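Local coordinates for ECXA (Escherichia coli, PDB 4L63), which binds a zinc ion through three histidines and probably acts as a metallopeptidase of the metzincin type, at residues N24-Y29 / V236-G241; S61-E66 / K153-I158. All coordinates share one frame; numbering follows the deposited sequence.

Two helix contacts, one of them made on the zinc-bearing helix 146-165 itself, illustrate how distant parts of a chain are tied together in a probable zinc metallopeptidase. From the N terminus, the chain first enters contact 1 at 24-29, a short helix before strand 33-36 of the mixed sheet. It then reaches contact 2 at 61-66 on helix 60-70, which pairs with 153-158 on helix 146-165 after 86 intervening residues. Contact 1 closes last, when the end of helix 228-239 returns to 24-29, so the smaller loop sits wholly within the larger. The centres lie about 23 Å apart, and the two contacts do not touch.

Contact 1: N24-Y29 / V236-G241; sequences NITSIY and VMRRGG
An Asn N-cap meeting the C-terminal end of another helix defines this contact: helix 25-29 begins where helix 228-239 runs out, so one backbone N-H and one hydroxyl of the helix start meet carbonyls at the other's end. Across the junction Ile25 N donates to Met237 O at 2.8 Å, nearly straight at the hydrogen (167°), and Thr26 OG1 donates a hydrogen bond to Arg238 O at 2.7 Å, in the carbonyl plane and on a lone pair. With OG1 beside its own backbone N (chi1 -63°), Thr26 brings the hydroxyl to the neighbouring helix end.

Asn24 supplies the cap. Its OD1 accepts Ser27 N at 3.0 Å, with the donor above the amide carbonyl plane, and takes a second, weak bond from Thr26 N. The same amide faces the last turn of the other helix, where ND2 and Arg238 O are joined by a bridging water that accepts from the amide and donates to the carbonyl. Gly240, with positive phi, leaves the helix opposite Asn24, their CA atoms 4.3 Å apart.

Apolar groups fill in beside these bonds. Ile25 CD1 rests on the aliphatic part of Arg238, 3.7 Å from CG, while Ile25 CG2 meets Met237 CB with the two side chains at about a right angle. Next to the junction, Gly241 pairs through its backbone with Leu22, and Tyr29 OH reaches Ile165 O on the zinc-bearing helix. Met237 O also receives a CA-H...O contact from Asn24 CA at 3.5 Å.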
loop_
_atom_site.group_PDB
_atom_site.type_symbol
_atom_site.label_atom_id
_atom_site.label_comp_id
_atom_site.label_asym_id
_atom_site.label_seq_id
_atom_site.Cartn_x
_atom_site.Cartn_y
_atom_site.Cartn_z
ATOM N N ASN A 24 -11.020 6.956 22.739
ATOM C CA ASN A 24 -11.575 5.618 22.646
ATOM C C ASN A 24 -13.083 5.699 22.810
ATOM O O ASN A 24 -13.568 5.885 23.928
ATOM C CB ASN A 24 -10.950 4.730 23.723
ATOM C CG ASN A 24 -11.298 3.266 23.560
ATOM O OD1 ASN A 24 -12.425 2.912 23.224
ATOM N ND2 ASN A 24 -10.326 2.403 23.818
ATOM N N ILE A 25 -13.831 5.572 21.716
ATOM C CA ILE A 25 -15.277 5.771 21.794
ATOM C C ILE A 25 -15.971 4.592 22.484
ATOM O O ILE A 25 -17.122 4.703 22.906
ATOM C CB ILE A 25 -15.911 6.013 20.402
ATOM C CG1 ILE A 25 -15.759 4.792 19.494
ATOM C CG2 ILE A 25 -15.328 7.276 19.751
ATOM C CD1 ILE A 25 -16.612 4.868 18.243
ATOM N N THR A 26 -15.266 3.472 22.618
ATOM C CA THR A 26 -15.784 2.355 23.402
ATOM C C THR A 26 -15.718 2.716 24.882
ATOM O O THR A 26 -16.665 2.480 25.630
ATOM C CB THR A 26 -15.005 1.044 23.149
ATOM O OG1 THR A 26 -15.142 0.653 21.776
ATOM C CG2 THR A 26 -15.541 -0.079 24.037
ATOM N N SER A 27 -14.596 3.296 25.299
ATOM C CA SER A 27 -14.433 3.750 26.679
ATOM C C SER A 27 -15.362 4.918 26.994
ATOM O O SER A 27 -15.903 5.016 28.097
ATOM C CB SER A 27 -12.985 4.165 26.944
ATOM O OG SER A 27 -12.083 3.126 26.621
ATOM N N ILE A 28 -15.538 5.804 26.020
ATOM C CA ILE A 28 -16.321 7.017 26.218
ATOM C C ILE A 28 -17.822 6.730 26.306
ATOM O O ILE A 28 -18.499 7.233 27.203
ATOM C CB ILE A 28 -16.055 8.044 25.089
ATOM C CG1 ILE A 28 -14.628 8.589 25.193
ATOM C CG2 ILE A 28 -17.046 9.190 25.165
ATOM C CD1 ILE A 28 -14.193 9.433 23.992
ATOM N N TYR A 29 -18.337 5.915 25.393
ATOM C CA TYR A 29 -19.776 5.666 25.331
ATOM C C TYR A 29 -20.205 4.357 25.999
ATOM O O TYR A 29 -21.385 4.161 26.301
ATOM C CB TYR A 29 -20.243 5.666 23.875
ATOM C CG TYR A 29 -20.022 6.981 23.159
ATOM C CD1 TYR A 29 -20.408 8.187 23.739
ATOM C CD2 TYR A 29 -19.427 7.017 21.905
ATOM C CE1 TYR A 29 -20.210 9.390 23.088
ATOM C CE2 TYR A 29 -19.222 8.219 21.242
ATOM C CZ TYR A 29 -19.613 9.401 21.838
ATOM O OH TYR A 29 -19.412 10.594 21.179
ATOM N N VAL A 236 -10.697 2.200 14.290
ATOM C CA VAL A 236 -9.581 2.727 15.060
ATOM C C VAL A 236 -10.077 3.457 16.312
ATOM O O VAL A 236 -9.557 3.237 17.410
ATOM C CB VAL A 236 -8.716 3.675 14.213
ATOM C CG1 VAL A 236 -7.693 4.382 15.083
ATOM C CG2 VAL A 236 -8.021 2.884 13.096
ATOM N N MET A 237 -11.098 4.299 16.145
ATOM C CA MET A 237 -11.642 5.088 17.255
ATOM C C MET A 237 -12.311 4.195 18.290
ATOM O O MET A 237 -12.446 4.588 19.449
ATOM C CB MET A 237 -12.647 6.132 16.762
ATOM C CG MET A 237 -12.074 7.166 15.775
ATOM S SD MET A 237 -10.507 7.904 16.289
ATOM C CE MET A 237 -11.008 8.834 17.739
ATOM N N ARG A 238 -12.741 3.006 17.876
ATOM C CA ARG A 238 -13.342 2.054 18.817
ATOM C C ARG A 238 -12.299 1.411 19.720
ATOM O O ARG A 238 -12.629 0.940 20.799
ATOM C CB ARG A 238 -14.113 0.952 18.089
ATOM C CG ARG A 238 -15.421 1.396 17.486
ATOM C CD ARG A 238 -16.081 0.258 16.742
ATOM N NE ARG A 238 -16.355 -0.885 17.607
ATOM C CZ ARG A 238 -16.215 -2.152 17.234
ATOM N NH1 ARG A 238 -15.798 -2.443 16.009
ATOM N NH2 ARG A 238 -16.490 -3.128 18.087
ATOM N N ARG A 239 -11.043 1.376 19.290
ATOM C CA ARG A 239 -10.021 0.751 20.124
ATOM C C ARG A 239 -9.042 1.780 20.680
ATOM O O ARG A 239 -8.310 1.498 21.627
ATOM C CB ARG A 239 -9.270 -0.336 19.348
ATOM C CG ARG A 239 -8.381 0.166 18.234
ATOM C CD ARG A 239 -7.533 -0.976 17.694
ATOM N NE ARG A 239 -6.646 -0.540 16.621
ATOM C CZ ARG A 239 -6.973 -0.540 15.333
ATOM N NH1 ARG A 239 -8.173 -0.962 14.947
ATOM N NH2 ARG A 239 -6.097 -0.124 14.430
ATOM N N GLY A 240 -9.047 2.976 20.097
ATOM C CA GLY A 240 -8.199 4.057 20.564
ATOM C C GLY A 240 -6.726 3.701 20.534
ATOM O O GLY A 240 -6.275 2.962 19.661
ATOM N N GLY A 241 -5.978 4.216 21.502
ATOM C CA GLY A 241 -4.546 3.986 21.557
ATOM C C GLY A 241 -3.759 5.143 20.970
ATOM O O GLY A 241 -4.311 6.215 20.718
HETATM O O HOH W 1 -11.250 -0.561 23.219
#

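Contact 2: S61-E66 / K153-I158; sequences SDYVRE and KLRITI
A cation-pi stack of Arg155 on Tyr63 dominates the packing of helix 60-70 against helix 146-165, the long helix whose later turns carry the metzincin zinc-binding histidines His160 and His164. The two short helical segments approach to 9.7 Å between axes and cross at -56°. The guanidinium lies nearly flat over one face of the phenol ring, its plane turned only 20° from the ring's, with Arg155 CZ 3.9 Å from the ring centroid and displaced toward the rim. Arg155 NH1 sits over the hydroxyl end, 3.5 Å from Tyr63 CZ. An extended run from CG to NE carries the charged group across the ring, and on the way Arg155 CG comes within 3.5 Å of Tyr63 CE2.

The guanidinium is also approached at its edge. Glu66, one turn after Tyr63, has CG anti to its backbone N (chi1 -163°) and then bends at chi2, which sets OE1 near the guanidinium plane. The carboxylate plane stands perpendicular to that of the guanidinium, so the salt bridge between Glu66 OE1 and Arg155 NH2, at 3.4 Å, is a single-atom approach without a paired, two-pronged match. Lys159 and Glu221 add long, weak ion pairs to Glu66 and Arg155 respectively.

Aliphatic groups complete the seat of the tyrosine. Leu154 CD2 meets the ring obliquely, 3.7 Å from Tyr63 CD2, and Leu154 packs in turn on Phe123 of helix 120-126. Near the plane of the ring, at its edge, Ile158 CD1 presses against Tyr63 CB at 3.5 Å.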
loop_
_atom_site.group_PDB
_atom_site.type_symbol
_atom_site.label_atom_id
_atom_site.label_comp_id
_atom_site.label_asym_id
_atom_site.label_seq_id
_atom_site.Cartn_x
_atom_site.Cartn_y
_atom_site.Cartn_z
ATOM N N SER A 61 -36.202 10.434 14.441
ATOM C CA SER A 61 -35.828 9.158 15.019
ATOM C C SER A 61 -35.491 8.118 13.966
ATOM O O SER A 61 -34.632 7.268 14.190
ATOM C CB SER A 61 -36.963 8.652 15.915
ATOM O OG SER A 61 -36.494 7.718 16.878
ATOM N N ASP A 62 -36.152 8.195 12.814
ATOM C CA ASP A 62 -35.903 7.220 11.756
ATOM C C ASP A 62 -34.624 7.524 11.006
ATOM O O ASP A 62 -34.058 6.652 10.348
ATOM C CB ASP A 62 -37.027 7.175 10.722
ATOM C CG ASP A 62 -38.344 6.668 11.284
ATOM O OD1 ASP A 62 -38.449 6.451 12.513
ATOM O OD2 ASP A 62 -39.265 6.438 10.461
ATOM N N TYR A 63 -34.216 8.784 11.048
ATOM C CA TYR A 63 -33.045 9.211 10.311
ATOM C C TYR A 63 -31.796 8.986 11.140
ATOM O O TYR A 63 -30.759 8.605 10.606
ATOM C CB TYR A 63 -33.189 10.673 9.893
ATOM C CG TYR A 63 -33.945 10.843 8.593
ATOM C CD1 TYR A 63 -35.159 10.203 8.384
ATOM C CD2 TYR A 63 -33.434 11.630 7.569
ATOM C CE1 TYR A 63 -35.844 10.345 7.198
ATOM C CE2 TYR A 63 -34.115 11.781 6.375
ATOM C CZ TYR A 63 -35.323 11.137 6.196
ATOM O OH TYR A 63 -36.008 11.281 5.011
ATOM N N VAL A 64 -31.898 9.214 12.445
ATOM C CA VAL A 64 -30.807 8.872 13.342
ATOM C C VAL A 64 -30.657 7.360 13.329
ATOM O O VAL A 64 -29.534 6.841 13.327
ATOM C CB VAL A 64 -31.047 9.382 14.769
ATOM C CG1 VAL A 64 -29.897 8.996 15.672
ATOM C CG2 VAL A 64 -31.215 10.893 14.757
ATOM N N ARG A 65 -31.802 6.673 13.292
ATOM C CA ARG A 65 -31.869 5.218 13.154
ATOM C C ARG A 65 -31.078 4.737 11.946
ATOM O O ARG A 65 -30.161 3.927 12.066
ATOM C CB ARG A 65 -33.331 4.754 13.027
ATOM C CG ARG A 65 -33.568 3.294 13.375
ATOM C CD ARG A 65 -34.734 3.127 14.325
ATOM N NE ARG A 65 -36.032 3.141 13.652
ATOM C CZ ARG A 65 -36.951 4.091 13.804
ATOM N NH1 ARG A 65 -36.709 5.120 14.600
ATOM N NH2 ARG A 65 -38.112 4.015 13.164
ATOM N N GLU A 66 -31.447 5.253 10.779
ATOM C CA GLU A 66 -30.898 4.789 9.512
ATOM C C GLU A 66 -29.425 5.162 9.370
ATOM O O GLU A 66 -28.623 4.372 8.876
ATOM C CB GLU A 66 -31.711 5.365 8.345
ATOM C CG GLU A 66 -31.509 4.665 7.010
ATOM C CD GLU A 66 -30.239 5.095 6.298
ATOM O OE1 GLU A 66 -29.761 6.223 6.556
ATOM O OE2 GLU A 66 -29.721 4.308 5.475
ATOM N N LYS A 153 -30.076 15.798 1.553
ATOM C CA LYS A 153 -29.229 16.697 2.326
ATOM C C LYS A 153 -29.323 16.403 3.822
ATOM O O LYS A 153 -28.337 16.524 4.550
ATOM C CB LYS A 153 -29.609 18.152 2.046
ATOM C CG LYS A 153 -28.429 19.067 1.756
ATOM C CD LYS A 153 -27.897 18.848 0.347
ATOM C CE LYS A 153 -26.759 19.807 0.026
ATOM N NZ LYS A 153 -25.816 19.973 1.166
ATOM N N LEU A 154 -30.509 16.007 4.277
ATOM C CA LEU A 154 -30.709 15.726 5.692
ATOM C C LEU A 154 -29.987 14.453 6.131
ATOM O O LEU A 154 -29.330 14.444 7.170
ATOM C CB LEU A 154 -32.199 15.619 6.023
ATOM C CG LEU A 154 -32.508 15.960 7.480
ATOM C CD1 LEU A 154 -32.626 17.466 7.660
ATOM C CD2 LEU A 154 -33.773 15.254 7.962
ATOM N N ARG A 155 -30.108 13.384 5.347
ATOM C CA ARG A 155 -29.420 12.134 5.668
ATOM C C ARG A 155 -27.910 12.324 5.662
ATOM O O ARG A 155 -27.227 11.907 6.593
ATOM C CB ARG A 155 -29.798 11.023 4.689
ATOM C CG ARG A 155 -31.246 10.595 4.773
ATOM C CD ARG A 155 -31.529 9.427 3.848
ATOM N NE ARG A 155 -32.938 9.045 3.893
ATOM C CZ ARG A 155 -33.472 8.247 4.813
ATOM N NH1 ARG A 155 -34.767 7.962 4.772
ATOM N NH2 ARG A 155 -32.714 7.738 5.776
ATOM N N ILE A 156 -27.404 12.938 4.596
ATOM C CA ILE A 156 -25.989 13.296 4.501
ATOM C C ILE A 156 -25.544 14.074 5.735
ATOM O O ILE A 156 -24.552 13.724 6.369
ATOM C CB ILE A 156 -25.698 14.144 3.252
ATOM C CG1 ILE A 156 -25.970 13.338 1.982
ATOM C CG2 ILE A 156 -24.259 14.655 3.277
ATOM C CD1 ILE A 156 -25.740 14.111 0.701
ATOM N N THR A 157 -26.299 15.117 6.079
ATOM C CA THR A 157 -25.989 15.939 7.244
ATOM C C THR A 157 -25.951 15.115 8.525
ATOM O O THR A 157 -25.023 15.246 9.322
ATOM C CB THR A 157 -27.006 17.088 7.419
ATOM O OG1 THR A 157 -26.989 17.926 6.255
ATOM C CG2 THR A 157 -26.669 17.920 8.643
ATOM N N ILE A 158 -26.955 14.263 8.713
ATOM C CA ILE A 158 -27.032 13.419 9.900
ATOM C C ILE A 158 -25.915 12.368 9.922
ATOM O O ILE A 158 -25.232 12.223 10.929
ATOM C CB ILE A 158 -28.411 12.730 10.007
ATOM C CG1 ILE A 158 -29.487 13.779 10.293
ATOM C CG2 ILE A 158 -28.399 11.677 11.095
ATOM C CD1 ILE A 158 -30.849 13.210 10.646
#